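Local coordinates for protein phospho-furanose lactonase (Mycoplasma synoviae, PDB 3OVG) that hydrolyses phosphorylated furanose lactones such as D-xylono-1,4-lactone 5-phosphate, and also carboxy 1,4-lactones, with a pair of zinc ions in a TIM-barrel active site, at residues A50-F55 and A85-N90; K56-R61 and F293-L298; K169-A174 and I185-Q190; E197-L202 and T233-C238; D240-V245 and S251-N256. All coordinates share one frame; numbering follows the deposited sequence.

Contact 1. Residues A50-F55 and A85-N90; sequences ASIKEF and ANAVKN
Ile52 and Phe55 face Ala87 and Val88 where two neighbouring outer helices of the TIM barrel, 48-60 and 78-88, lie side by side. The bumps are apolar: Ile52 CD1 bears on the small Ala87 CB, and Val88 CG2 lies on the flat face of the Phe55 ring. Ile52 meets the alanine methyl end-on, its CD1 3.4 Å from Ala87 CB, tighter than ordinary carbon contact, and Ile52 CG1 follows at 4.0 Å from the same Ala87 CB. The two methyls of Val88 split their work. CG1 settles by the root of the Phe55 side chain, 4.1 Å from Phe55 CB, and also grazes Ile52 CG2. CG2 instead rides over the aromatic ring. Phe55 presents that face because its CG lies anti to the backbone N (chi1 -153°), swinging the ring out toward the second helix; the side chains of Phe55 and Val88 cross at about a right angle. Ile84 packs against both Ile52 and Phe55, and Phe29 meets the Phe55 ring at a shallow angle between planes. Val88 CG2 stands over the centre of the Phe55 ring in a CH-pi contact, 3.8 Å from the centroid and 10° off the ring normal.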
# COMPACT_ATOMS: atom_id res chain seq x y z
N ALA A 50 31.19 -3.05 12.27
CA ALA A 50 31.07 -1.89 11.38
C ALA A 50 31.00 -0.57 12.14
O ALA A 50 31.49 0.44 11.65
CB ALA A 50 29.86 -2.02 10.47
N SER A 51 30.35 -0.58 13.30
CA SER A 51 30.16 0.65 14.08
C SER A 51 31.50 1.13 14.62
O SER A 51 31.83 2.36 14.61
CB SER A 51 29.18 0.44 15.23
OG SER A 51 27.89 0.11 14.74
N ILE A 52 32.27 0.16 15.11
CA ILE A 52 33.60 0.43 15.65
C ILE A 52 34.53 0.99 14.57
O ILE A 52 35.26 1.95 14.81
CB ILE A 52 34.18 -0.84 16.25
CG1 ILE A 52 33.36 -1.27 17.48
CG2 ILE A 52 35.64 -0.67 16.55
CD1 ILE A 52 33.78 -2.60 18.10
N LYS A 53 34.52 0.40 13.38
CA LYS A 53 35.34 0.96 12.29
C LYS A 53 34.88 2.37 11.96
O LYS A 53 35.69 3.23 11.68
CB LYS A 53 35.27 0.09 11.03
CG LYS A 53 35.77 -1.35 11.20
CD LYS A 53 35.36 -2.20 9.98
CE LYS A 53 35.95 -3.62 10.09
NZ LYS A 53 35.43 -4.57 9.06
N GLU A 54 33.58 2.62 11.98
CA GLU A 54 33.10 3.99 11.72
C GLU A 54 33.61 4.94 12.80
O GLU A 54 34.13 6.03 12.52
CB GLU A 54 31.56 4.05 11.58
CG GLU A 54 30.99 5.31 10.90
CD GLU A 54 31.27 5.38 9.37
OE1 GLU A 54 31.88 4.44 8.79
OE2 GLU A 54 30.89 6.39 8.75
N PHE A 55 33.47 4.53 14.06
CA PHE A 55 33.90 5.35 15.19
C PHE A 55 35.40 5.71 15.06
O PHE A 55 35.78 6.87 15.29
CB PHE A 55 33.65 4.61 16.50
CG PHE A 55 33.44 5.52 17.70
CD1 PHE A 55 34.19 6.69 17.86
CD2 PHE A 55 32.48 5.21 18.66
CE1 PHE A 55 34.01 7.53 18.96
CE2 PHE A 55 32.28 6.05 19.78
CZ PHE A 55 33.05 7.22 19.92
N ALA A 85 31.83 1.15 22.91
CA ALA A 85 32.53 2.09 23.78
C ALA A 85 33.88 1.51 24.26
O ALA A 85 34.90 2.19 24.24
CB ALA A 85 31.63 2.45 25.01
N ASN A 86 33.86 0.25 24.69
CA ASN A 86 35.07 -0.39 25.21
C ASN A 86 36.12 -0.59 24.13
O ASN A 86 37.32 -0.55 24.40
CB ASN A 86 34.71 -1.76 25.81
CG ASN A 86 34.21 -1.64 27.24
OD1 ASN A 86 34.85 -1.00 28.07
ND2 ASN A 86 33.09 -2.26 27.53
N ALA A 87 35.67 -0.82 22.90
CA ALA A 87 36.57 -0.99 21.78
C ALA A 87 37.31 0.31 21.44
O ALA A 87 38.43 0.29 20.91
CB ALA A 87 35.83 -1.51 20.57
N VAL A 88 36.72 1.45 21.79
CA VAL A 88 37.40 2.68 21.45
C VAL A 88 37.91 3.49 22.63
O VAL A 88 38.48 4.57 22.43
CB VAL A 88 36.57 3.60 20.48
CG1 VAL A 88 36.18 2.85 19.22
CG2 VAL A 88 35.35 4.22 21.19
N LYS A 89 37.73 3.01 23.86
CA LYS A 89 38.15 3.82 25.00
C LYS A 89 39.65 4.17 24.98
O LYS A 89 40.03 5.30 25.31
CB LYS A 89 37.73 3.25 26.36
CG LYS A 89 38.12 1.82 26.66
CD LYS A 89 38.20 1.59 28.19
CE LYS A 89 38.09 0.10 28.56
NZ LYS A 89 38.54 -0.88 27.49
N ASN A 90 40.50 3.22 24.56
CA ASN A 90 41.94 3.47 24.54
C ASN A 90 42.41 4.45 23.47
O ASN A 90 43.52 4.98 23.56
CB ASN A 90 42.71 2.16 24.42
CG ASN A 90 42.58 1.33 25.65
OD1 ASN A 90 42.43 1.86 26.77
ND2 ASN A 90 42.66 -0.01 25.47

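Contact 2. Residues K56-R61 and F293-L298; sequences KEFIDR and FGLAYL
The guanidinium of Arg61 lies flat against Ala296, whose CB sits 3.5 Å above one face, displaced toward the rim, so that Arg61 NH2 and CZ are its nearest atoms. Two carboxylates hold the flat group: NE makes a salt bridge to Asp300, and Arg61 NH1 pairs with Asp60 OD1 at 2.9 Å, a strongly bent bond that is weak as a hydrogen bond. A bend at chi2 (-64°) folds the side chain back so that the guanidinium reaches Ala296. The Phe58 ring is met obliquely by Leu295 CB, while Phe58 CB touches Leu295 CD2 at 4.1 Å. These pairs join helix 48-60, the first of the (beta/alpha)8 barrel, to helix 296-309, which comes after the last barrel strand, 269-271, and the short helix 282-287, so the contact closes the outer ring of the barrel. Beside these packing contacts the two segments are bridged by a water. It donates to Glu57 OE1 at 2.8 Å and accepts from Ala296 N at 2.9 Å, giving the Ala296 amide a partner. The extended Glu57 chain carries its carboxylate there, and its other oxygen, OE2, is salt-bridged to Arg282 and hydrogen-bonded to Asn283 ND2.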
# COMPACT_ATOMS: atom_id res chain seq x y z
N LYS A 56 36.22 4.72 14.68
CA LYS A 56 37.66 4.93 14.44
C LYS A 56 37.94 5.95 13.33
O LYS A 56 38.88 6.74 13.41
CB LYS A 56 38.36 3.59 14.13
CG LYS A 56 38.48 2.66 15.37
CD LYS A 56 39.04 1.26 15.03
CE LYS A 56 39.40 0.45 16.30
NZ LYS A 56 39.63 -1.03 16.05
N GLU A 57 37.13 5.96 12.28
CA GLU A 57 37.30 7.02 11.28
C GLU A 57 37.02 8.42 11.87
O GLU A 57 37.72 9.41 11.59
CB GLU A 57 36.44 6.76 10.05
CG GLU A 57 36.99 5.63 9.23
CD GLU A 57 36.12 5.26 8.04
OE1 GLU A 57 35.37 6.13 7.53
OE2 GLU A 57 36.20 4.08 7.62
N PHE A 58 35.97 8.49 12.67
CA PHE A 58 35.62 9.73 13.35
C PHE A 58 36.76 10.21 14.25
O PHE A 58 37.07 11.38 14.30
CB PHE A 58 34.33 9.49 14.14
CG PHE A 58 33.90 10.63 15.04
CD1 PHE A 58 33.30 11.76 14.50
CD2 PHE A 58 34.02 10.53 16.41
CE1 PHE A 58 32.85 12.78 15.30
CE2 PHE A 58 33.57 11.57 17.24
CZ PHE A 58 32.99 12.70 16.68
N ILE A 59 37.37 9.28 14.99
CA ILE A 59 38.49 9.60 15.86
C ILE A 59 39.71 9.97 14.99
O ILE A 59 40.37 11.01 15.22
CB ILE A 59 38.76 8.44 16.87
CG1 ILE A 59 37.64 8.39 17.92
CG2 ILE A 59 40.12 8.57 17.56
CD1 ILE A 59 37.54 7.07 18.70
N ASP A 60 39.97 9.18 13.95
CA ASP A 60 41.02 9.51 12.99
C ASP A 60 40.95 10.98 12.57
O ASP A 60 41.99 11.65 12.44
CB ASP A 60 40.91 8.61 11.76
CG ASP A 60 41.88 9.02 10.65
OD1 ASP A 60 41.48 9.83 9.80
OD2 ASP A 60 43.04 8.54 10.62
N ARG A 61 39.75 11.51 12.37
CA ARG A 61 39.63 12.89 11.88
C ARG A 61 39.69 13.88 13.03
O ARG A 61 39.66 15.08 12.79
CB ARG A 61 38.31 13.11 11.11
CG ARG A 61 38.12 12.25 9.86
CD ARG A 61 39.16 12.55 8.79
NE ARG A 61 38.77 11.94 7.52
CZ ARG A 61 38.75 10.63 7.29
NH1 ARG A 61 39.07 9.78 8.26
NH2 ARG A 61 38.39 10.15 6.10
N PHE A 293 28.59 7.84 2.33
CA PHE A 293 29.32 8.68 3.27
C PHE A 293 28.81 8.44 4.67
O PHE A 293 27.67 8.02 4.86
CB PHE A 293 29.19 10.17 2.92
CG PHE A 293 29.94 10.56 1.69
CD1 PHE A 293 31.33 10.40 1.64
CD2 PHE A 293 29.29 11.02 0.57
CE1 PHE A 293 32.03 10.72 0.50
CE2 PHE A 293 29.99 11.35 -0.59
CZ PHE A 293 31.36 11.20 -0.62
N GLY A 294 29.65 8.72 5.65
CA GLY A 294 29.28 8.59 7.05
C GLY A 294 29.88 9.69 7.93
O GLY A 294 29.90 10.88 7.54
N LEU A 295 30.38 9.31 9.09
CA LEU A 295 30.90 10.27 10.07
C LEU A 295 32.09 11.08 9.51
O LEU A 295 32.18 12.27 9.79
CB LEU A 295 31.24 9.56 11.40
CG LEU A 295 30.12 9.19 12.41
CD1 LEU A 295 28.85 8.75 11.75
CD2 LEU A 295 30.56 8.16 13.49
N ALA A 296 32.96 10.49 8.69
CA ALA A 296 34.13 11.22 8.21
C ALA A 296 33.73 12.41 7.33
O ALA A 296 34.46 13.41 7.24
CB ALA A 296 35.12 10.30 7.47
N TYR A 297 32.58 12.29 6.68
CA TYR A 297 32.02 13.36 5.83
C TYR A 297 31.94 14.70 6.57
O TYR A 297 32.12 15.77 5.94
CB TYR A 297 30.62 12.98 5.36
CG TYR A 297 29.98 13.91 4.32
CD1 TYR A 297 29.09 14.89 4.72
CD2 TYR A 297 30.22 13.76 2.95
CE1 TYR A 297 28.47 15.73 3.79
CE2 TYR A 297 29.61 14.60 2.01
CZ TYR A 297 28.74 15.59 2.45
OH TYR A 297 28.09 16.44 1.59
N LEU A 298 31.68 14.65 7.88
CA LEU A 298 31.60 15.87 8.67
C LEU A 298 32.88 16.70 8.46
O LEU A 298 32.81 17.89 8.16
CB LEU A 298 31.40 15.56 10.17
CG LEU A 298 31.45 16.81 11.05
CD1 LEU A 298 30.31 17.74 10.68
CD2 LEU A 298 31.41 16.50 12.54
O HOH W 1 33.02 7.71 7.83

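Contact 3. Residues K169-A174 and I185-Q190; sequences KALEVA and ILVHTQ. With ZN (zinc ion), chain H.
Leu171 reaches Val187 by an extended chain: its CG is anti to the carbonyl carbon (chi1 -72°) and chi2 continues the line, so that although the side chain does not leave the helix pointing at the strand, Leu171 CD2 ends 4.0 Å from Val187 CG2. On the strand, Val187 has CG1 anti to the backbone N (chi1 -171°), which leaves CG2 to meet the leucine, the two side chains crossing at about a right angle. Ile185 packs against the helix at Ala174. Ile185 CD1 comes to 3.9 Å from Ala174 O, and Ile185 CG2 is 4.5 Å from Ala174 CB, a looser touch. Leu202 of helix 195-205 packs on Leu171 and Val187, continuing this apolar layer.

His188, which follows Val187, points to the other side of the strand, into the barrel. His188 ND1 binds a zinc ion at 2.4 Å, and a water is also bound, 2.5 Å from the zinc; His216 and the carbamylated Lys155 complete the site. His188 NE2 gives a weak, bent bond of 2.8 Å to Gln190 OE1, which lies at the ring edge in its plane and also receives Lys103 NZ, and which may limit rotation of the imidazole. Strand 157-160, helix 165-181 and strand 185-190 form a beta-alpha-beta crossover, here its helix against its second strand, in keeping with the TIM barrel of the phosphotriesterase family, whose strand ends carry metal ligands.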
# COMPACT_ATOMS: atom_id res chain seq x y z
N LYS A 169 3.82 15.24 28.21
CA LYS A 169 4.14 14.35 29.33
C LYS A 169 5.63 13.96 29.33
O LYS A 169 6.30 13.99 30.36
CB LYS A 169 3.29 13.08 29.27
CG LYS A 169 3.37 12.24 30.55
CD LYS A 169 2.29 11.13 30.55
CE LYS A 169 2.46 10.25 31.77
NZ LYS A 169 1.54 9.10 31.68
N ALA A 170 6.15 13.62 28.15
CA ALA A 170 7.55 13.20 28.07
C ALA A 170 8.46 14.41 28.28
O ALA A 170 9.54 14.28 28.87
CB ALA A 170 7.83 12.52 26.71
N LEU A 171 8.01 15.60 27.87
CA LEU A 171 8.79 16.82 28.13
C LEU A 171 8.87 17.08 29.63
O LEU A 171 9.90 17.47 30.15
CB LEU A 171 8.22 18.06 27.39
CG LEU A 171 8.42 18.07 25.87
CD1 LEU A 171 7.64 19.19 25.22
CD2 LEU A 171 9.89 18.22 25.54
N GLU A 172 7.77 16.86 30.34
CA GLU A 172 7.74 17.06 31.78
C GLU A 172 8.66 16.01 32.41
O GLU A 172 9.42 16.29 33.32
CB GLU A 172 6.30 16.93 32.35
CG GLU A 172 6.29 16.95 33.88
CD GLU A 172 4.91 17.06 34.50
OE1 GLU A 172 3.94 17.36 33.79
OE2 GLU A 172 4.81 16.84 35.71
N VAL A 173 8.61 14.79 31.89
CA VAL A 173 9.48 13.75 32.42
C VAL A 173 10.95 14.17 32.22
O VAL A 173 11.78 14.06 33.13
CB VAL A 173 9.18 12.39 31.77
CG1 VAL A 173 10.37 11.43 32.00
CG2 VAL A 173 7.87 11.79 32.32
N ALA A 174 11.27 14.72 31.05
CA ALA A 174 12.65 15.13 30.77
C ALA A 174 13.06 16.27 31.71
O ALA A 174 14.13 16.25 32.30
CB ALA A 174 12.76 15.57 29.34
N ILE A 185 19.49 17.43 28.30
CA ILE A 185 18.24 17.09 27.63
C ILE A 185 18.52 17.28 26.15
O ILE A 185 19.15 18.28 25.77
CB ILE A 185 17.11 18.07 28.07
CG1 ILE A 185 16.75 17.90 29.56
CG2 ILE A 185 15.89 17.94 27.20
CD1 ILE A 185 15.80 18.94 30.08
N LEU A 186 18.10 16.34 25.32
CA LEU A 186 18.00 16.63 23.89
C LEU A 186 16.61 16.26 23.36
O LEU A 186 16.10 15.15 23.61
CB LEU A 186 19.10 15.95 23.09
CG LEU A 186 19.09 16.19 21.55
CD1 LEU A 186 20.50 16.25 20.92
CD2 LEU A 186 18.24 15.13 20.82
N VAL A 187 15.98 17.19 22.65
CA VAL A 187 14.65 16.95 22.07
C VAL A 187 14.65 16.82 20.53
O VAL A 187 15.19 17.69 19.84
CB VAL A 187 13.63 18.00 22.50
CG1 VAL A 187 12.20 17.59 22.05
CG2 VAL A 187 13.65 18.15 24.05
N HIS A 188 14.08 15.72 20.02
CA HIS A 188 13.81 15.51 18.58
C HIS A 188 12.59 16.33 18.19
O HIS A 188 11.51 16.12 18.75
CB HIS A 188 13.55 14.00 18.29
CG HIS A 188 12.65 13.74 17.11
ND1 HIS A 188 13.09 13.14 15.95
CD2 HIS A 188 11.33 14.00 16.91
CE1 HIS A 188 12.10 13.04 15.08
NE2 HIS A 188 11.01 13.55 15.65
N THR A 189 12.72 17.28 17.26
CA THR A 189 11.52 17.90 16.69
C THR A 189 11.30 17.25 15.32
O THR A 189 12.25 16.72 14.73
CB THR A 189 11.65 19.42 16.54
OG1 THR A 189 12.72 19.73 15.65
CG2 THR A 189 11.91 20.06 17.91
N GLN A 190 10.06 17.25 14.83
CA GLN A 190 9.76 16.57 13.58
C GLN A 190 9.76 17.63 12.47
O GLN A 190 8.95 18.52 12.50
CB GLN A 190 8.43 15.88 13.71
CG GLN A 190 8.02 15.02 12.52
CD GLN A 190 9.03 13.93 12.25
OE1 GLN A 190 9.66 13.39 13.17
NE2 GLN A 190 9.19 13.59 10.98
ZN ZN H . 15.34 12.23 15.73
O HOH W 2 16.87 11.26 14.03

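Contact 4. Residues E197-L202 and T233-C238; sequences EVAKHL and TGVTLC
Ala199 and Thr233 make the heart of the apolar packing, together with Val235. The alanine methyl sits in a notch between the two branched side chains: Ala199 CB is 3.7 Å from Thr233 CG2 and 3.9 Å from Val235 CG1, with Val235 CG2 only slightly farther. Beside this pair, Lys200 contributes its aliphatic part, Lys200 CG approaching Thr233 CG2 at 4.1 Å as the two side chains cross at about a right angle. The lysine chain then bends at chi2 and chi3, and it also touches Glu344 of helix 343-351.

Polar interactions lie within the threonine's own turn. With chi1 at 72°, Thr233 OG1 stands between its backbone N and carbonyl carbon. From there it hydrogen-bonds Val229 O, one turn back in helix 223-233, and Thr233 OG1 takes a weak bond from Val235 N at 3.4 Å, fairly straight at 162°. The same Thr233 OG1 is also 3.5 Å from Ala199 CB, a plain van der Waals touch. Between the two residues Gly234 has positive phi, turning the chain out of the helix and into strand 236-239 of the barrel.

Helix 195-205 has partners beyond this chain too: Glu197 forms a salt bridge with Arg301 of a neighbouring subunit. Across the contact itself the two segments are joined by van der Waals packing, while the hydroxyl that faces the alanine spends its bonding on the backbone of the turn, so Thr233 OG1 asks nothing of the helix.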
# COMPACT_ATOMS: atom_id res chain seq x y z
N GLU A 197 8.30 26.07 21.14
CA GLU A 197 7.37 25.66 22.16
C GLU A 197 7.97 24.55 23.04
O GLU A 197 7.81 24.58 24.24
CB GLU A 197 6.04 25.25 21.51
CG GLU A 197 5.22 26.46 20.96
CD GLU A 197 5.82 27.01 19.67
OE1 GLU A 197 6.42 26.24 18.91
OE2 GLU A 197 5.69 28.21 19.41
N VAL A 198 8.69 23.61 22.45
CA VAL A 198 9.45 22.64 23.23
C VAL A 198 10.37 23.37 24.24
O VAL A 198 10.32 23.10 25.45
CB VAL A 198 10.28 21.76 22.33
CG1 VAL A 198 11.41 21.10 23.15
CG2 VAL A 198 9.35 20.74 21.67
N ALA A 199 11.13 24.35 23.74
CA ALA A 199 11.99 25.20 24.57
C ALA A 199 11.24 25.84 25.73
O ALA A 199 11.61 25.68 26.89
CB ALA A 199 12.73 26.30 23.72
N LYS A 200 10.15 26.55 25.43
CA LYS A 200 9.40 27.24 26.48
C LYS A 200 8.82 26.29 27.49
O LYS A 200 8.79 26.57 28.69
CB LYS A 200 8.31 28.10 25.86
CG LYS A 200 8.90 29.28 25.09
CD LYS A 200 8.02 29.67 23.91
CE LYS A 200 7.08 30.80 24.22
NZ LYS A 200 6.49 31.39 22.94
N HIS A 201 8.36 25.13 27.02
CA HIS A 201 7.74 24.20 27.95
C HIS A 201 8.77 23.70 28.94
O HIS A 201 8.55 23.75 30.13
CB HIS A 201 7.01 23.05 27.23
CG HIS A 201 5.87 23.50 26.40
ND1 HIS A 201 5.45 22.84 25.27
CD2 HIS A 201 5.06 24.58 26.53
CE1 HIS A 201 4.43 23.49 24.73
NE2 HIS A 201 4.18 24.55 25.48
N LEU A 202 9.91 23.23 28.44
CA LEU A 202 10.93 22.66 29.32
C LEU A 202 11.32 23.66 30.37
O LEU A 202 11.44 23.33 31.54
CB LEU A 202 12.16 22.22 28.51
CG LEU A 202 11.93 20.97 27.67
CD1 LEU A 202 13.16 20.79 26.81
CD2 LEU A 202 11.71 19.76 28.58
N THR A 233 14.88 31.95 24.20
CA THR A 233 14.94 30.87 25.20
C THR A 233 16.33 30.49 25.69
O THR A 233 16.49 30.01 26.82
CB THR A 233 14.24 29.60 24.69
OG1 THR A 233 15.03 28.98 23.65
CG2 THR A 233 12.84 29.96 24.16
N GLY A 234 17.34 30.73 24.86
CA GLY A 234 18.71 30.48 25.25
C GLY A 234 19.12 29.02 25.10
O GLY A 234 20.17 28.60 25.60
N VAL A 235 18.28 28.23 24.44
CA VAL A 235 18.59 26.81 24.25
C VAL A 235 19.64 26.69 23.14
O VAL A 235 20.07 27.70 22.58
CB VAL A 235 17.34 25.95 23.93
CG1 VAL A 235 16.35 25.98 25.10
CG2 VAL A 235 16.69 26.38 22.62
N THR A 236 20.07 25.47 22.87
CA THR A 236 21.08 25.20 21.83
C THR A 236 20.41 24.35 20.74
O THR A 236 19.65 23.40 21.02
CB THR A 236 22.32 24.49 22.45
OG1 THR A 236 22.92 25.36 23.41
CG2 THR A 236 23.36 24.04 21.40
N LEU A 237 20.66 24.73 19.49
CA LEU A 237 20.16 24.00 18.33
C LEU A 237 21.20 22.97 17.93
O LEU A 237 22.33 23.33 17.62
CB LEU A 237 19.85 24.97 17.15
CG LEU A 237 18.91 26.14 17.50
CD1 LEU A 237 18.55 27.04 16.31
CD2 LEU A 237 17.63 25.61 18.22
N CYS A 238 20.85 21.69 17.97
CA CYS A 238 21.71 20.62 17.48
C CYS A 238 21.35 20.31 16.04
O CYS A 238 20.34 19.69 15.77
CB CYS A 238 21.59 19.34 18.32
SG CYS A 238 22.70 18.01 17.74

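Contact 5. Residues D240-V245 and S251-N256; sequences DGPDRV and SLLAEN
Asp240 O meets Leu253 CD2 in a loop whose shortest polar bond, Arg244 NH1 to Asp243 O at 2.7 Å, links two neighbouring residues a little farther along. That bond is fairly straight at the hydrogen (161°), and the oxygen lies almost in the guanidinium plane, but the nitrogen approaches from above the carbonyl plane, 56° out of it, so no lone pair is used squarely. The arginine also makes a cation-pi contact with Tyr280, a substrate-binding residue. A weak bond from Arg244 N to Gly241 O, 3.2 Å long, closes the turn.

Across the contact everything gathers on one methyl. Leu253 has its CG anti to the backbone N (chi1 177°), and this projects CD2 from helix 250-262 into the bend of the loop. There Leu253 CD2 comes to 3.3 Å from Asp240 O and 4.0 Å from Pro242 CD, with Gly241 CA a little farther at 4.4 Å. Gly241 has no CB; the place one would take lies close to Leu253 CD2 and to the preceding carbonyl O. Phe302 of helix 296-309 packs on both Pro242 and Leu253, extending the apolar patch.

The Asp240 side chain leaves the backbone away from the helix, and OD2 is hydrogen-bonded to His216 ND1, a residue of the second zinc site. Between the two segments the touch is van der Waals, while Asp243 N to Asp250 OD1 adds a polar tie to helix 250-262. The Asp240 carboxylate and the Arg244 guanidinium are turned instead to His216 and Tyr280, consistent with a second-shell role in placing them.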
# COMPACT_ATOMS: atom_id res chain seq x y z
N ASP A 240 21.57 18.39 12.52
CA ASP A 240 22.15 17.43 11.59
C ASP A 240 21.87 17.99 10.19
O ASP A 240 21.63 19.19 10.06
CB ASP A 240 21.56 16.05 11.82
CG ASP A 240 20.08 16.03 11.58
OD1 ASP A 240 19.68 15.48 10.55
OD2 ASP A 240 19.33 16.57 12.43
N GLY A 241 21.90 17.15 9.14
CA GLY A 241 21.64 17.62 7.78
C GLY A 241 22.73 17.42 6.72
O GLY A 241 22.45 17.30 5.52
N PRO A 242 24.00 17.36 7.14
CA PRO A 242 25.00 17.04 6.11
C PRO A 242 24.66 15.72 5.38
O PRO A 242 24.31 14.73 6.05
CB PRO A 242 26.28 16.89 6.93
CG PRO A 242 26.09 17.81 8.09
CD PRO A 242 24.61 17.68 8.44
N ASP A 243 24.80 15.71 4.05
CA ASP A 243 24.46 14.54 3.21
C ASP A 243 23.07 13.99 3.44
O ASP A 243 22.88 12.78 3.61
CB ASP A 243 25.50 13.41 3.32
CG ASP A 243 25.34 12.35 2.22
OD1 ASP A 243 25.04 12.71 1.06
OD2 ASP A 243 25.55 11.15 2.50
N ARG A 244 22.09 14.89 3.43
CA ARG A 244 20.70 14.49 3.49
C ARG A 244 19.96 15.26 2.37
O ARG A 244 19.08 16.06 2.63
CB ARG A 244 20.09 14.82 4.85
CG ARG A 244 20.84 14.21 6.06
CD ARG A 244 20.77 12.67 6.01
NE ARG A 244 21.43 12.05 7.15
CZ ARG A 244 22.65 11.52 7.11
NH1 ARG A 244 23.37 11.55 5.99
NH2 ARG A 244 23.16 10.98 8.21
N VAL A 245 20.32 14.97 1.11
CA VAL A 245 19.89 15.78 -0.03
C VAL A 245 18.38 15.69 -0.29
O VAL A 245 17.75 16.65 -0.74
CB VAL A 245 20.73 15.44 -1.31
CG1 VAL A 245 20.15 16.15 -2.55
CG2 VAL A 245 22.18 15.89 -1.11
N SER A 251 24.47 23.19 1.41
CA SER A 251 24.78 24.62 1.31
C SER A 251 23.78 25.41 2.14
O SER A 251 24.10 26.47 2.67
CB SER A 251 24.71 25.11 -0.13
OG SER A 251 23.47 24.69 -0.73
N LEU A 252 22.56 24.91 2.25
CA LEU A 252 21.54 25.70 2.91
C LEU A 252 21.82 25.75 4.41
O LEU A 252 21.78 26.81 5.01
CB LEU A 252 20.15 25.15 2.58
CG LEU A 252 18.93 25.81 3.23
CD1 LEU A 252 18.84 27.28 2.81
CD2 LEU A 252 17.65 25.04 2.86
N LEU A 253 22.12 24.59 5.01
CA LEU A 253 22.51 24.52 6.41
C LEU A 253 23.78 25.38 6.69
O LEU A 253 23.86 26.08 7.69
CB LEU A 253 22.80 23.09 6.82
CG LEU A 253 23.29 22.94 8.27
CD1 LEU A 253 22.29 23.53 9.24
CD2 LEU A 253 23.54 21.48 8.63
N ALA A 254 24.78 25.29 5.81
CA ALA A 254 25.98 26.11 5.94
C ALA A 254 25.64 27.61 6.01
O ALA A 254 26.04 28.31 6.94
CB ALA A 254 26.95 25.83 4.78
N GLU A 255 24.88 28.10 5.04
CA GLU A 255 24.55 29.52 5.06
C GLU A 255 23.65 29.89 6.25
O GLU A 255 23.75 30.98 6.80
CB GLU A 255 23.98 29.98 3.71
CG GLU A 255 24.96 29.73 2.54
CD GLU A 255 24.42 30.21 1.20
OE1 GLU A 255 23.21 30.46 1.14
OE2 GLU A 255 25.20 30.35 0.22
N ASN A 256 22.78 28.99 6.68
CA ASN A 256 21.97 29.34 7.85
C ASN A 256 22.80 29.43 9.14
O ASN A 256 22.62 30.34 10.00
CB ASN A 256 20.73 28.43 7.94
CG ASN A 256 19.62 28.86 6.98
OD1 ASN A 256 19.59 30.02 6.57
ND2 ASN A 256 18.71 27.95 6.65

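Overall arrangement
Contacts 1 and 2 share helix 48-60 and sit 12 Å apart between centres; they meet where Glu54 OE2 lies 3.0 Å from Leu295 N, probably a hydrogen bond. Contact 2 joins helix 48-60 to helix 296-309, far apart in sequence, and contacts 3, 4 and 5 fall inside the chain loop it closes. It also touches contact 5, as Tyr297 CE1 lies 4.0 Å from Pro242 CB. On the opposite side of the chain's centre from contacts 1 and 2, contacts 3 and 4 lie 10 Å apart by centres and touch, Val187 CG1 packing 3.8 Å from Val198 CG1. Contact 3 supplies His188 to one zinc, and contact 5 reaches the same ion at second hand through Asp240 and His216.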